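Local coordinates for apical membrane antigen 1-like protein, soluble form (Toxoplasma gondii, PDB 3ZLE) that probably takes part in host cell invasion as a sporozoite member of the AMA1 family of parasite surface antigens, at residues A[13-18]-A[375-380]; A[20-25]-A[325-330]; A[51-56]-A[212-217]; A[257-262]-A[315-320]. All blocks are in the same frame, centred on the assembly; numbering follows the deposited sequence.

Interaction 1. Residues A[13-18]-A[375-380]; sequences TAFADF and NQFDQT
Phe15 and Phe377 make the whole of this contact, a T-shaped aromatic pair between helix 13-20 and strand 376-383. The two side chains come from opposite directions and meet ring to ring, with no hydrogen bond between the segments. Phe377 supplies the edge: its CZ stands almost over the middle of the Phe15 ring, and its CE2 makes the nearest touch, 3.6 Å from Phe15 CE1. All five ring carbons of Phe15 beyond CG lie within 4.2 Å of CE2 or CZ of Phe377; on the far side of the ring, CE2 of Phe15 lies 3.8 Å from CZ of Phe377. The ring centroids are 4.9 Å apart and the planes stand at 70°, short of a right angle, so the Phe377 edge leans slightly as it meets the Phe15 face. The helix thereby packs against a small antiparallel sheet in the disulfide-rich C-terminal part of this ectodomain fragment, which includes the Cys350-Cys372 bridge. CG anti to the carbonyl carbon (chi1 -57°) sends the Phe15 ring toward the strand, and the rotation about CB-CG turns a face to it. The Phe377 ring is also stacked with that of Trp9. Phe15 rests on Pro348 as well, while Phe377 touches Cys350 and Pro329, the latter from strand 326-330; both phenylalanines are buried.

Interaction 2. Residues A[20-25]-A[325-330]; sequences KRFNIP and DCFAPI
Phe22 and Phe327 meet across two unlike backbones, a turn beginning at Lys20 and an edge strand. Residues Lys20 to Asn23 form a type I beta turn, closed by Asn23 N to Lys20 O at 3.0 Å, and Asn23 then sits at the centre of an inverse gamma turn. Asn23 is also the N-cap of helix 24-27, where its OD1 makes a weak hydrogen bond to Gln26 N. In 325-330, Asp325 and Cys326 both face Gly229 of strand 226-232, a classic beta bulge, before the chain runs on as a regular antiparallel strand. No hydrogen bond links the two segments; the contact is a T-shaped pair of rings. Phe327 gives the edge and Phe22 the face, with planes at 84° and centroids 5.4 Å apart. The edge lands off centre: CZ of Phe327 is 3.8 Å from CE2 of Phe22 and 4.0 Å from its CD2, and Phe327 CE2 follows the same side of the ring. Strand 326-330 borders a three-stranded antiparallel sheet and is tied to its other outer strand, 235-238, by the Cys236-Cys326 disulfide, so the turn leans on a cross-linked sheet. On the opposite face of the Phe22 ring lies CB of Arg21, near the rim. Phe327 leaves the strand with CG beside the backbone N (chi1 -81°), which swings its end toward the turn. Phe228 meets both rings, and Trp9 meets Phe327 edge-to-face.

Interaction 3. Residues A[51-56]-A[212-217]; sequences PVFGKA and DAWQSA
Trp214 carries this contact, reaching from the short helix 214-217 to Pro51 and Phe53. Its CB starts the packing, 3.5 Å from CD of Pro51 and 3.7 Å from that ring's CG. With chi1 at 67°, CG of Trp214 lies between the backbone N and the carbonyl carbon, and the Trp214 side chain crosses that of Pro51 at about a right angle. Pro51 CG then follows the inner part of the indole, 3.9 Å from Trp214 CG and 4.0 Å from both CD2 and CE3. CE3 meets both partners, and CZ3 comes nearest to Phe53, 3.7 Å from its CZ. That touch lies in the plane of the phenylalanine ring, at its edge; the two aromatic planes are inclined at 49°, neither stacked nor T-shaped. On the pyrrole side NE1 is satisfied by a hydrogen bond to Thr119 OG1, which helps fix the rotation of the indole. CB of Gln215 lies over one indole face, and a glycerol molecule, probably from the crystallisation liquor, is bound about 3 Å from the Trp214 side chain. Just outside the segments, the Cys50-Cys218 disulfide joins the same two parts of the chain. Ile121 of helix 120-129 touches Pro51, Phe53 and Trp214 alike, while Val200 of strand 199-202, next to strand 52-53 in a five-stranded antiparallel sheet, touches Pro51 and Phe53.

Interaction 4. Residues A[257-262]-A[315-320]; sequences WKRVFA and TICAIF
A helix laid over an antiparallel sheet and joined to it by a disulfide brings Arg259 and Val260 against Cys317 and Ile319. The axes of 257-262 and 315-320 run roughly parallel, 26° apart and 9.2 Å at closest approach. CD1 of Ile319 reaches the helix surface, 3.8 Å from CG of Arg259 and 3.9 Å from CA of Val260; its CG1 lies 4.2 Å from CG2 of Val260. The Cys256-Cys317 bridge crosses the same interface, and such a helix bonded to its sheet is consistent with the PAN-type fold of the AMA1 family. Arg259 extends from the helix with CG anti to the backbone N (chi1 -172°), then bends at its next two torsions, which brings NH2 to 3.5 Å from CB of Cys317. One water links the pair: it accepts from Arg259 NH2 at 3.0 Å and donates to Cys317 O at 2.6 Å. NH2 also bonds to Gln249 O, and NH1 forms a salt bridge with Glu255 one turn earlier in the helix, so several partners hold the guanidinium beside the strand. Ala304 of strand 303-308 touches both Val260 and Ile319.

Overall arrangement
From the N terminus, helix 13-20 opens interaction 1 and the turn after it opens interaction 2; neither closes until late in the chain, at 325-330 for interaction 2 and 375-380 for interaction 1. Interaction 2 thus lies within the span of interaction 1. Interactions 3 and 4 both fall within that of interaction 2 and follow one another, so no two spans cross. The two outer contacts touch through Phe18 and Phe327 and where Pro329 packs on Gln379, joining the start of the chain to its C-terminal sheets. Arg21 links interaction 2 to the carbonyl of Gln215, and Lys55 packs on Phe261 between interactions 3 and 4.

Interaction 1. Residues A[13-18]-A[375-380]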
loop_
_atom_site.group_PDB
_atom_site.type_symbol
_atom_site.label_atom_id
_atom_site.label_comp_id
_atom_site.label_asym_id
_atom_site.label_seq_id
_atom_site.Cartn_x
_atom_site.Cartn_y
_atom_site.Cartn_z
ATOM N N THR A 13 7.386 -20.393 14.619
ATOM C CA THR A 13 8.029 -19.623 13.593
ATOM C C THR A 13 7.072 -19.225 12.523
ATOM O O THR A 13 7.164 -18.130 11.983
ATOM C CB THR A 13 9.204 -20.392 12.955
ATOM O OG1 THR A 13 10.236 -20.515 13.925
ATOM C CG2 THR A 13 9.746 -19.639 11.787
ATOM N N ALA A 14 6.203 -20.149 12.137
ATOM C CA ALA A 14 5.247 -19.845 11.093
ATOM C C ALA A 14 4.199 -18.823 11.572
ATOM O O ALA A 14 3.768 -17.987 10.805
ATOM C CB ALA A 14 4.584 -21.123 10.558
ATOM N N PHE A 15 3.764 -18.906 12.825
ATOM C CA PHE A 15 2.731 -17.949 13.296
ATOM C C PHE A 15 3.363 -16.559 13.426
ATOM O O PHE A 15 2.780 -15.548 13.037
ATOM C CB PHE A 15 2.102 -18.380 14.640
ATOM C CG PHE A 15 1.474 -19.752 14.630
ATOM C CD1 PHE A 15 0.915 -20.284 13.481
ATOM C CD2 PHE A 15 1.475 -20.536 15.793
ATOM C CE1 PHE A 15 0.404 -21.585 13.481
ATOM C CE2 PHE A 15 0.861 -21.800 15.816
ATOM C CZ PHE A 15 0.339 -22.327 14.651
ATOM N N ALA A 16 4.617 -16.539 13.859
ATOM C CA ALA A 16 5.297 -15.290 14.170
ATOM C C ALA A 16 5.662 -14.607 12.876
ATOM O O ALA A 16 5.411 -13.411 12.697
ATOM C CB ALA A 16 6.539 -15.564 15.054
ATOM N N ASP A 17 5.991 -15.404 11.881
ATOM C CA ASP A 17 6.285 -14.845 10.542
ATOM C C ASP A 17 5.074 -14.309 9.895
ATOM O O ASP A 17 5.123 -13.374 9.116
ATOM C CB ASP A 17 6.913 -15.922 9.635
ATOM C CG ASP A 17 8.331 -16.216 9.990
ATOM O OD1 ASP A 17 8.856 -15.572 10.942
ATOM O OD2 ASP A 17 8.906 -17.166 9.406
ATOM N N PHE A 18 3.918 -14.894 10.216
ATOM C CA PHE A 18 2.716 -14.384 9.640
ATOM C C PHE A 18 2.309 -13.075 10.302
ATOM O O PHE A 18 2.009 -12.085 9.634
ATOM C CB PHE A 18 1.616 -15.434 9.740
ATOM C CG PHE A 18 0.394 -15.103 8.939
ATOM C CD1 PHE A 18 0.334 -15.383 7.574
ATOM C CD2 PHE A 18 -0.713 -14.522 9.552
ATOM C CE1 PHE A 18 -0.834 -15.109 6.847
ATOM C CE2 PHE A 18 -1.883 -14.292 8.854
ATOM C CZ PHE A 18 -1.952 -14.626 7.496
ATOM N N ASN A 375 -6.896 -28.799 12.642
ATOM C CA ASN A 375 -5.760 -28.011 12.213
ATOM C C ASN A 375 -6.011 -26.555 11.886
ATOM O O ASN A 375 -5.192 -25.931 11.211
ATOM C CB ASN A 375 -5.033 -28.715 11.066
ATOM C CG ASN A 375 -4.290 -29.926 11.540
ATOM O OD1 ASN A 375 -4.209 -30.188 12.747
ATOM N ND2 ASN A 375 -3.713 -30.650 10.620
ATOM N N GLN A 376 -7.088 -25.983 12.417
ATOM C CA GLN A 376 -7.357 -24.548 12.212
ATOM C C GLN A 376 -7.533 -23.811 13.524
ATOM O O GLN A 376 -7.973 -24.383 14.500
ATOM C CB GLN A 376 -8.568 -24.323 11.296
ATOM C CG GLN A 376 -8.281 -24.631 9.827
ATOM C CD GLN A 376 -9.496 -24.433 8.929
ATOM O OE1 GLN A 376 -10.427 -23.694 9.271
ATOM N NE2 GLN A 376 -9.484 -25.082 7.760
ATOM N N PHE A 377 -7.052 -22.576 13.573
ATOM C CA PHE A 377 -7.219 -21.760 14.740
ATOM C C PHE A 377 -8.698 -21.640 15.057
ATOM O O PHE A 377 -9.525 -21.452 14.152
ATOM C CB PHE A 377 -6.612 -20.369 14.526
ATOM C CG PHE A 377 -5.195 -20.265 14.980
ATOM C CD1 PHE A 377 -4.899 -20.079 16.322
ATOM C CD2 PHE A 377 -4.144 -20.467 14.080
ATOM C CE1 PHE A 377 -3.587 -19.980 16.746
ATOM C CE2 PHE A 377 -2.816 -20.412 14.506
ATOM C CZ PHE A 377 -2.539 -20.143 15.838
ATOM N N ASP A 378 -9.024 -21.747 16.346
ATOM C CA ASP A 378 -10.383 -21.553 16.788
ATOM C C ASP A 378 -10.421 -20.750 18.086
ATOM O O ASP A 378 -9.612 -20.961 18.990
ATOM C CB ASP A 378 -11.079 -22.899 16.953
ATOM C CG ASP A 378 -12.602 -22.807 16.767
ATOM O OD1 ASP A 378 -13.061 -21.981 15.942
ATOM O OD2 ASP A 378 -13.339 -23.536 17.485
ATOM N N GLN A 379 -11.276 -19.738 18.098
ATOM C CA GLN A 379 -11.525 -18.930 19.272
ATOM C C GLN A 379 -13.009 -19.043 19.592
ATOM O O GLN A 379 -13.837 -18.668 18.781
ATOM C CB GLN A 379 -11.196 -17.477 18.984
ATOM C CG GLN A 379 -11.287 -16.569 20.208
ATOM C CD GLN A 379 -10.382 -15.384 20.090
ATOM O OE1 GLN A 379 -9.299 -15.496 19.542
ATOM N NE2 GLN A 379 -10.860 -14.218 20.500
ATOM N N THR A 380 -13.349 -19.528 20.777
ATOM C CA THR A 380 -14.766 -19.612 21.152
ATOM C C THR A 380 -14.982 -19.196 22.591
ATOM O O THR A 380 -14.108 -19.366 23.425
ATOM C CB THR A 380 -15.301 -21.036 21.020
ATOM O OG1 THR A 380 -14.490 -21.901 21.809
ATOM C CG2 THR A 380 -15.284 -21.497 19.567
#

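Interaction 2. Residues A[20-25]-A[325-330]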
loop_
_atom_site.group_PDB
_atom_site.type_symbol
_atom_site.label_atom_id
_atom_site.label_comp_id
_atom_site.label_asym_id
_atom_site.label_seq_id
_atom_site.Cartn_x
_atom_site.Cartn_y
_atom_site.Cartn_z
ATOM N N LYS A 20 4.266 -10.955 11.959
ATOM C CA LYS A 20 5.286 -9.903 11.677
ATOM C C LYS A 20 4.898 -9.091 10.458
ATOM O O LYS A 20 5.252 -7.905 10.345
ATOM C CB LYS A 20 6.639 -10.536 11.378
ATOM C CG LYS A 20 7.429 -10.999 12.566
ATOM C CD LYS A 20 8.774 -11.561 12.088
ATOM C CE LYS A 20 9.294 -12.682 12.990
ATOM N NZ LYS A 20 9.023 -12.468 14.448
ATOM N N ARG A 21 4.260 -9.747 9.502
ATOM C CA ARG A 21 3.980 -9.115 8.218
ATOM C C ARG A 21 3.148 -7.869 8.462
ATOM O O ARG A 21 3.062 -6.989 7.591
ATOM C CB ARG A 21 3.158 -10.039 7.331
ATOM C CG ARG A 21 3.785 -11.289 6.814
ATOM C CD ARG A 21 2.672 -12.042 5.987
ATOM N NE ARG A 21 3.132 -13.244 5.287
ATOM C CZ ARG A 21 3.579 -13.257 4.009
ATOM N NH1 ARG A 21 3.750 -12.124 3.351
ATOM N NH2 ARG A 21 3.909 -14.412 3.417
ATOM N N PHE A 22 2.378 -7.877 9.544
ATOM C CA PHE A 22 1.377 -6.819 9.737
ATOM C C PHE A 22 1.909 -5.695 10.615
ATOM O O PHE A 22 1.192 -4.724 10.941
ATOM C CB PHE A 22 0.023 -7.436 10.235
ATOM C CG PHE A 22 -0.537 -8.465 9.287
ATOM C CD1 PHE A 22 -1.227 -8.067 8.166
ATOM C CD2 PHE A 22 -0.173 -9.815 9.400
ATOM C CE1 PHE A 22 -1.629 -8.970 7.197
ATOM C CE2 PHE A 22 -0.614 -10.737 8.484
ATOM C CZ PHE A 22 -1.294 -10.311 7.332
ATOM N N ASN A 23 3.193 -5.785 10.962
ATOM C CA ASN A 23 3.853 -4.674 11.654
ATOM C C ASN A 23 4.381 -3.671 10.663
ATOM O O ASN A 23 5.568 -3.649 10.336
ATOM C CB ASN A 23 4.977 -5.172 12.504
ATOM C CG ASN A 23 5.606 -4.076 13.299
ATOM O OD1 ASN A 23 5.311 -2.890 13.104
ATOM N ND2 ASN A 23 6.444 -4.453 14.233
ATOM N N ILE A 24 3.458 -2.908 10.122
ATOM C CA ILE A 24 3.691 -2.014 8.991
ATOM C C ILE A 24 4.799 -0.923 9.161
ATOM O O ILE A 24 5.551 -0.633 8.206
ATOM C CB ILE A 24 2.335 -1.406 8.567
ATOM C CG1 ILE A 24 1.503 -2.506 7.850
ATOM C CG2 ILE A 24 2.521 -0.188 7.661
ATOM C CD1 ILE A 24 0.203 -1.984 7.234
ATOM N N PRO A 25 4.826 -0.217 10.317
ATOM C CA PRO A 25 5.927 0.752 10.492
ATOM C C PRO A 25 7.255 0.060 10.436
ATOM O O PRO A 25 8.209 0.610 9.919
ATOM C CB PRO A 25 5.710 1.281 11.920
ATOM C CG PRO A 25 4.261 0.988 12.234
ATOM C CD PRO A 25 3.942 -0.282 11.497
ATOM N N ASP A 325 -1.219 -7.813 17.197
ATOM C CA ASP A 325 -0.284 -8.891 17.537
ATOM C C ASP A 325 -0.985 -10.242 17.672
ATOM O O ASP A 325 -0.407 -11.211 18.086
ATOM C CB ASP A 325 0.496 -8.545 18.834
ATOM C CG ASP A 325 -0.413 -8.363 20.037
ATOM O OD1 ASP A 325 -1.603 -8.741 19.956
ATOM O OD2 ASP A 325 0.087 -7.939 21.124
ATOM N N CYS A 326 -2.234 -10.318 17.263
ATOM C CA CYS A 326 -2.851 -11.626 17.108
ATOM C C CYS A 326 -4.015 -11.509 16.158
ATOM O O CYS A 326 -4.381 -10.387 15.699
ATOM C CB CYS A 326 -3.330 -12.168 18.472
ATOM S SG CYS A 326 -4.409 -10.996 19.320
ATOM N N PHE A 327 -4.537 -12.676 15.785
ATOM C CA PHE A 327 -5.738 -12.789 15.006
ATOM C C PHE A 327 -6.779 -13.515 15.807
ATOM O O PHE A 327 -6.502 -14.575 16.394
ATOM C CB PHE A 327 -5.457 -13.599 13.749
ATOM C CG PHE A 327 -4.840 -12.808 12.674
ATOM C CD1 PHE A 327 -5.613 -11.940 11.913
ATOM C CD2 PHE A 327 -3.455 -12.812 12.497
ATOM C CE1 PHE A 327 -5.032 -11.185 10.917
ATOM C CE2 PHE A 327 -2.870 -12.051 11.500
ATOM C CZ PHE A 327 -3.644 -11.256 10.713
ATOM N N ALA A 328 -7.999 -12.994 15.777
ATOM C CA ALA A 328 -9.144 -13.737 16.297
ATOM C C ALA A 328 -9.855 -14.481 15.144
ATOM O O ALA A 328 -10.453 -13.832 14.283
ATOM C CB ALA A 328 -10.130 -12.742 16.950
ATOM N N PRO A 329 -9.790 -15.812 15.104
ATOM C CA PRO A 329 -10.478 -16.424 13.922
ATOM C C PRO A 329 -12.000 -16.327 14.070
ATOM O O PRO A 329 -12.555 -16.750 15.093
ATOM C CB PRO A 329 -10.016 -17.906 13.952
ATOM C CG PRO A 329 -9.661 -18.150 15.389
ATOM C CD PRO A 329 -9.169 -16.838 15.985
ATOM N N ILE A 330 -12.634 -15.675 13.107
ATOM C CA ILE A 330 -14.059 -15.391 13.124
ATOM C C ILE A 330 -14.540 -15.637 11.705
ATOM O O ILE A 330 -14.111 -14.969 10.815
ATOM C CB ILE A 330 -14.338 -13.894 13.370
ATOM C CG1 ILE A 330 -13.558 -13.369 14.582
ATOM C CG2 ILE A 330 -15.846 -13.646 13.459
ATOM C CD1 ILE A 330 -14.428 -13.082 15.781
#

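Interaction 3. Residues A[51-56]-A[212-217]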
loop_
_atom_site.group_PDB
_atom_site.type_symbol
_atom_site.label_atom_id
_atom_site.label_comp_id
_atom_site.label_asym_id
_atom_site.label_seq_id
_atom_site.Cartn_x
_atom_site.Cartn_y
_atom_site.Cartn_z
ATOM N N PRO A 51 5.450 -3.474 -1.376
ATOM C CA PRO A 51 4.641 -3.114 -2.537
ATOM C C PRO A 51 3.209 -2.800 -2.134
ATOM O O PRO A 51 2.714 -3.284 -1.097
ATOM C CB PRO A 51 4.723 -4.358 -3.431
ATOM C CG PRO A 51 5.121 -5.481 -2.549
ATOM C CD PRO A 51 5.807 -4.905 -1.341
ATOM N N VAL A 52 2.568 -1.906 -2.872
ATOM C CA VAL A 52 1.261 -1.441 -2.474
ATOM C C VAL A 52 0.290 -1.908 -3.527
ATOM O O VAL A 52 0.258 -1.358 -4.631
ATOM C CB VAL A 52 1.233 0.103 -2.441
ATOM C CG1 VAL A 52 0.008 0.590 -1.625
ATOM C CG2 VAL A 52 2.538 0.636 -1.852
ATOM N N PHE A 53 -0.531 -2.899 -3.188
ATOM C CA PHE A 53 -1.346 -3.585 -4.186
ATOM C C PHE A 53 -2.600 -2.801 -4.515
ATOM O O PHE A 53 -3.357 -2.388 -3.610
ATOM C CB PHE A 53 -1.729 -4.963 -3.661
ATOM C CG PHE A 53 -0.611 -5.950 -3.714
ATOM C CD1 PHE A 53 0.354 -5.961 -2.712
ATOM C CD2 PHE A 53 -0.408 -6.748 -4.850
ATOM C CE1 PHE A 53 1.381 -6.892 -2.745
ATOM C CE2 PHE A 53 0.689 -7.629 -4.918
ATOM C CZ PHE A 53 1.603 -7.654 -3.877
ATOM N N GLY A 54 -2.824 -2.570 -5.806
ATOM C CA GLY A 54 -4.004 -1.866 -6.248
ATOM C C GLY A 54 -3.909 -0.350 -6.188
ATOM O O GLY A 54 -4.850 0.335 -6.587
ATOM N N LYS A 55 -2.741 0.190 -5.802
ATOM C CA LYS A 55 -2.552 1.625 -5.830
ATOM C C LYS A 55 -2.449 2.197 -7.210
ATOM O O LYS A 55 -1.561 1.819 -7.981
ATOM C CB LYS A 55 -1.374 2.070 -4.981
ATOM C CG LYS A 55 -0.872 3.490 -5.247
ATOM C CD LYS A 55 -0.209 4.105 -3.996
ATOM C CE LYS A 55 0.602 5.324 -4.384
ATOM N NZ LYS A 55 1.270 6.044 -3.236
ATOM N N ALA A 56 -3.329 3.168 -7.511
ATOM C CA ALA A 56 -3.271 3.892 -8.757
ATOM C C ALA A 56 -3.279 5.399 -8.433
ATOM O O ALA A 56 -3.734 5.814 -7.367
ATOM C CB ALA A 56 -4.483 3.518 -9.642
ATOM N N ASP A 212 12.943 -9.953 -3.628
ATOM C CA ASP A 212 11.824 -10.917 -3.589
ATOM C C ASP A 212 11.257 -11.018 -2.180
ATOM O O ASP A 212 10.256 -11.703 -1.961
ATOM C CB ASP A 212 12.333 -12.297 -4.075
ATOM C CG ASP A 212 12.584 -12.326 -5.548
ATOM O OD1 ASP A 212 11.906 -11.576 -6.307
ATOM O OD2 ASP A 212 13.400 -13.164 -5.995
ATOM N N ALA A 213 11.864 -10.311 -1.201
ATOM C CA ALA A 213 11.476 -10.541 0.206
ATOM C C ALA A 213 10.021 -10.224 0.482
ATOM O O ALA A 213 9.450 -10.781 1.435
ATOM C CB ALA A 213 12.378 -9.743 1.186
ATOM N N TRP A 214 9.508 -9.175 -0.148
ATOM C CA TRP A 214 8.103 -8.760 0.035
ATOM C C TRP A 214 7.172 -9.963 0.132
ATOM O O TRP A 214 6.240 -9.931 0.896
ATOM C CB TRP A 214 7.609 -7.844 -1.129
ATOM C CG TRP A 214 7.524 -8.562 -2.443
ATOM C CD1 TRP A 214 8.554 -8.749 -3.359
ATOM C CD2 TRP A 214 6.372 -9.291 -2.977
ATOM N NE1 TRP A 214 8.087 -9.516 -4.447
ATOM C CE2 TRP A 214 6.778 -9.889 -4.203
ATOM C CE3 TRP A 214 5.050 -9.471 -2.538
ATOM C CZ2 TRP A 214 5.908 -10.656 -4.980
ATOM C CZ3 TRP A 214 4.189 -10.224 -3.288
ATOM C CH2 TRP A 214 4.621 -10.839 -4.502
ATOM N N GLN A 215 7.375 -10.986 -0.676
ATOM C CA GLN A 215 6.483 -12.107 -0.710
ATOM C C GLN A 215 6.263 -12.728 0.632
ATOM O O GLN A 215 5.241 -13.148 0.920
ATOM C CB GLN A 215 6.900 -13.141 -1.728
ATOM C CG GLN A 215 5.819 -14.114 -2.095
ATOM C CD GLN A 215 6.062 -14.942 -3.337
ATOM O OE1 GLN A 215 6.537 -14.487 -4.308
ATOM N NE2 GLN A 215 5.677 -16.145 -3.282
ATOM N N SER A 216 7.271 -12.678 1.449
ATOM C CA SER A 216 7.336 -13.264 2.744
ATOM C C SER A 216 7.245 -12.319 3.898
ATOM O O SER A 216 6.971 -12.710 4.949
ATOM C CB SER A 216 8.672 -13.895 2.880
ATOM O OG SER A 216 8.758 -15.031 2.169
ATOM N N ALA A 217 7.558 -11.072 3.689
ATOM C CA ALA A 217 7.714 -10.125 4.756
ATOM C C ALA A 217 6.600 -9.137 4.864
ATOM O O ALA A 217 6.389 -8.548 5.843
ATOM C CB ALA A 217 8.992 -9.386 4.568
#

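Interaction 4. Residues A[257-262]-A[315-320]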
loop_
_atom_site.group_PDB
_atom_site.type_symbol
_atom_site.label_atom_id
_atom_site.label_comp_id
_atom_site.label_asym_id
_atom_site.label_seq_id
_atom_site.Cartn_x
_atom_site.Cartn_y
_atom_site.Cartn_z
ATOM N N TRP A 257 -11.925 -2.269 2.001
ATOM C CA TRP A 257 -10.558 -2.373 1.538
ATOM C C TRP A 257 -10.078 -1.049 0.910
ATOM O O TRP A 257 -8.974 -0.599 1.155
ATOM C CB TRP A 257 -10.450 -3.543 0.547
ATOM C CG TRP A 257 -9.142 -3.580 -0.224
ATOM C CD1 TRP A 257 -7.925 -3.954 0.250
ATOM C CD2 TRP A 257 -8.943 -3.201 -1.602
ATOM N NE1 TRP A 257 -6.971 -3.848 -0.751
ATOM C CE2 TRP A 257 -7.572 -3.396 -1.894
ATOM C CE3 TRP A 257 -9.803 -2.790 -2.625
ATOM C CZ2 TRP A 257 -7.014 -3.137 -3.174
ATOM C CZ3 TRP A 257 -9.254 -2.543 -3.910
ATOM C CH2 TRP A 257 -7.887 -2.787 -4.181
ATOM N N LYS A 258 -10.949 -0.404 0.153
ATOM C CA LYS A 258 -10.663 0.910 -0.408
ATOM C C LYS A 258 -10.596 2.019 0.621
ATOM O O LYS A 258 -9.841 2.981 0.462
ATOM C CB LYS A 258 -11.704 1.257 -1.431
ATOM C CG LYS A 258 -11.409 0.652 -2.767
ATOM C CD LYS A 258 -12.519 0.917 -3.752
ATOM C CE LYS A 258 -12.131 0.323 -5.078
ATOM N NZ LYS A 258 -13.204 0.337 -6.081
ATOM N N ARG A 259 -11.393 1.883 1.673
ATOM C CA ARG A 259 -11.540 2.927 2.653
ATOM C C ARG A 259 -10.305 3.067 3.503
ATOM O O ARG A 259 -9.927 4.173 3.867
ATOM C CB ARG A 259 -12.742 2.623 3.541
ATOM C CG ARG A 259 -13.116 3.734 4.496
ATOM C CD ARG A 259 -14.626 3.977 4.454
ATOM N NE ARG A 259 -15.354 3.212 5.447
ATOM C CZ ARG A 259 -16.616 2.774 5.292
ATOM N NH1 ARG A 259 -17.249 2.928 4.148
ATOM N NH2 ARG A 259 -17.233 2.181 6.288
ATOM N N VAL A 260 -9.752 1.944 3.941
ATOM C CA VAL A 260 -8.603 1.984 4.797
ATOM C C VAL A 260 -7.432 2.675 4.102
ATOM O O VAL A 260 -6.705 3.455 4.716
ATOM C CB VAL A 260 -8.261 0.568 5.270
ATOM C CG1 VAL A 260 -7.866 -0.337 4.110
ATOM C CG2 VAL A 260 -7.302 0.557 6.394
ATOM N N PHE A 261 -7.323 2.500 2.800
ATOM C CA PHE A 261 -6.219 3.080 2.070
ATOM C C PHE A 261 -6.434 4.590 1.956
ATOM O O PHE A 261 -5.487 5.374 2.049
ATOM C CB PHE A 261 -6.135 2.459 0.642
ATOM C CG PHE A 261 -5.123 3.138 -0.246
ATOM C CD1 PHE A 261 -3.741 2.943 -0.043
ATOM C CD2 PHE A 261 -5.530 4.075 -1.171
ATOM C CE1 PHE A 261 -2.821 3.544 -0.848
ATOM C CE2 PHE A 261 -4.590 4.696 -1.996
ATOM C CZ PHE A 261 -3.239 4.471 -1.783
ATOM N N ALA A 262 -7.678 4.994 1.751
ATOM C CA ALA A 262 -7.976 6.422 1.502
ATOM C C ALA A 262 -8.255 7.223 2.767
ATOM O O ALA A 262 -8.481 8.408 2.692
ATOM C CB ALA A 262 -9.141 6.567 0.528
ATOM N N THR A 315 -22.665 -4.677 8.592
ATOM C CA THR A 315 -21.238 -4.782 8.328
ATOM C C THR A 315 -20.470 -3.495 8.610
ATOM O O THR A 315 -20.761 -2.422 8.068
ATOM C CB THR A 315 -20.899 -5.328 6.921
ATOM O OG1 THR A 315 -21.407 -4.459 5.935
ATOM C CG2 THR A 315 -21.468 -6.742 6.712
ATOM N N ILE A 316 -19.439 -3.640 9.425
ATOM C CA ILE A 316 -18.650 -2.511 9.914
ATOM C C ILE A 316 -17.233 -2.580 9.295
ATOM O O ILE A 316 -16.633 -3.637 9.274
ATOM C CB ILE A 316 -18.543 -2.632 11.457
ATOM C CG1 ILE A 316 -19.943 -2.660 12.085
ATOM C CG2 ILE A 316 -17.722 -1.509 12.065
ATOM C CD1 ILE A 316 -20.871 -1.554 11.591
ATOM N N CYS A 317 -16.715 -1.448 8.819
ATOM C CA CYS A 317 -15.281 -1.275 8.553
ATOM C C CYS A 317 -14.628 -0.507 9.700
ATOM O O CYS A 317 -14.776 0.724 9.800
ATOM C CB CYS A 317 -15.102 -0.466 7.303
ATOM S SG CYS A 317 -13.422 -0.444 6.674
ATOM N N ALA A 318 -13.976 -1.223 10.602
ATOM C CA ALA A 318 -13.357 -0.604 11.797
ATOM C C ALA A 318 -11.882 -0.385 11.548
ATOM O O ALA A 318 -11.074 -1.327 11.618
ATOM C CB ALA A 318 -13.548 -1.481 13.028
ATOM N N ILE A 319 -11.533 0.854 11.259
ATOM C CA ILE A 319 -10.168 1.201 10.939
ATOM C C ILE A 319 -9.391 1.644 12.176
ATOM O O ILE A 319 -9.815 2.513 12.924
ATOM C CB ILE A 319 -10.156 2.319 9.935
ATOM C CG1 ILE A 319 -10.649 1.807 8.578
ATOM C CG2 ILE A 319 -8.805 3.009 9.909
ATOM C CD1 ILE A 319 -11.087 2.920 7.650
ATOM N N PHE A 320 -8.229 1.066 12.383
ATOM C CA PHE A 320 -7.526 1.353 13.621
ATOM C C PHE A 320 -6.074 1.658 13.355
ATOM O O PHE A 320 -5.573 1.414 12.258
ATOM C CB PHE A 320 -7.681 0.209 14.614
ATOM C CG PHE A 320 -7.076 -1.099 14.138
ATOM C CD1 PHE A 320 -7.812 -1.974 13.326
ATOM C CD2 PHE A 320 -5.818 -1.504 14.586
ATOM C CE1 PHE A 320 -7.306 -3.201 12.964
ATOM C CE2 PHE A 320 -5.267 -2.707 14.168
ATOM C CZ PHE A 320 -6.006 -3.547 13.331
HETATM O O HOH W 1 -15.416 2.901 8.613
#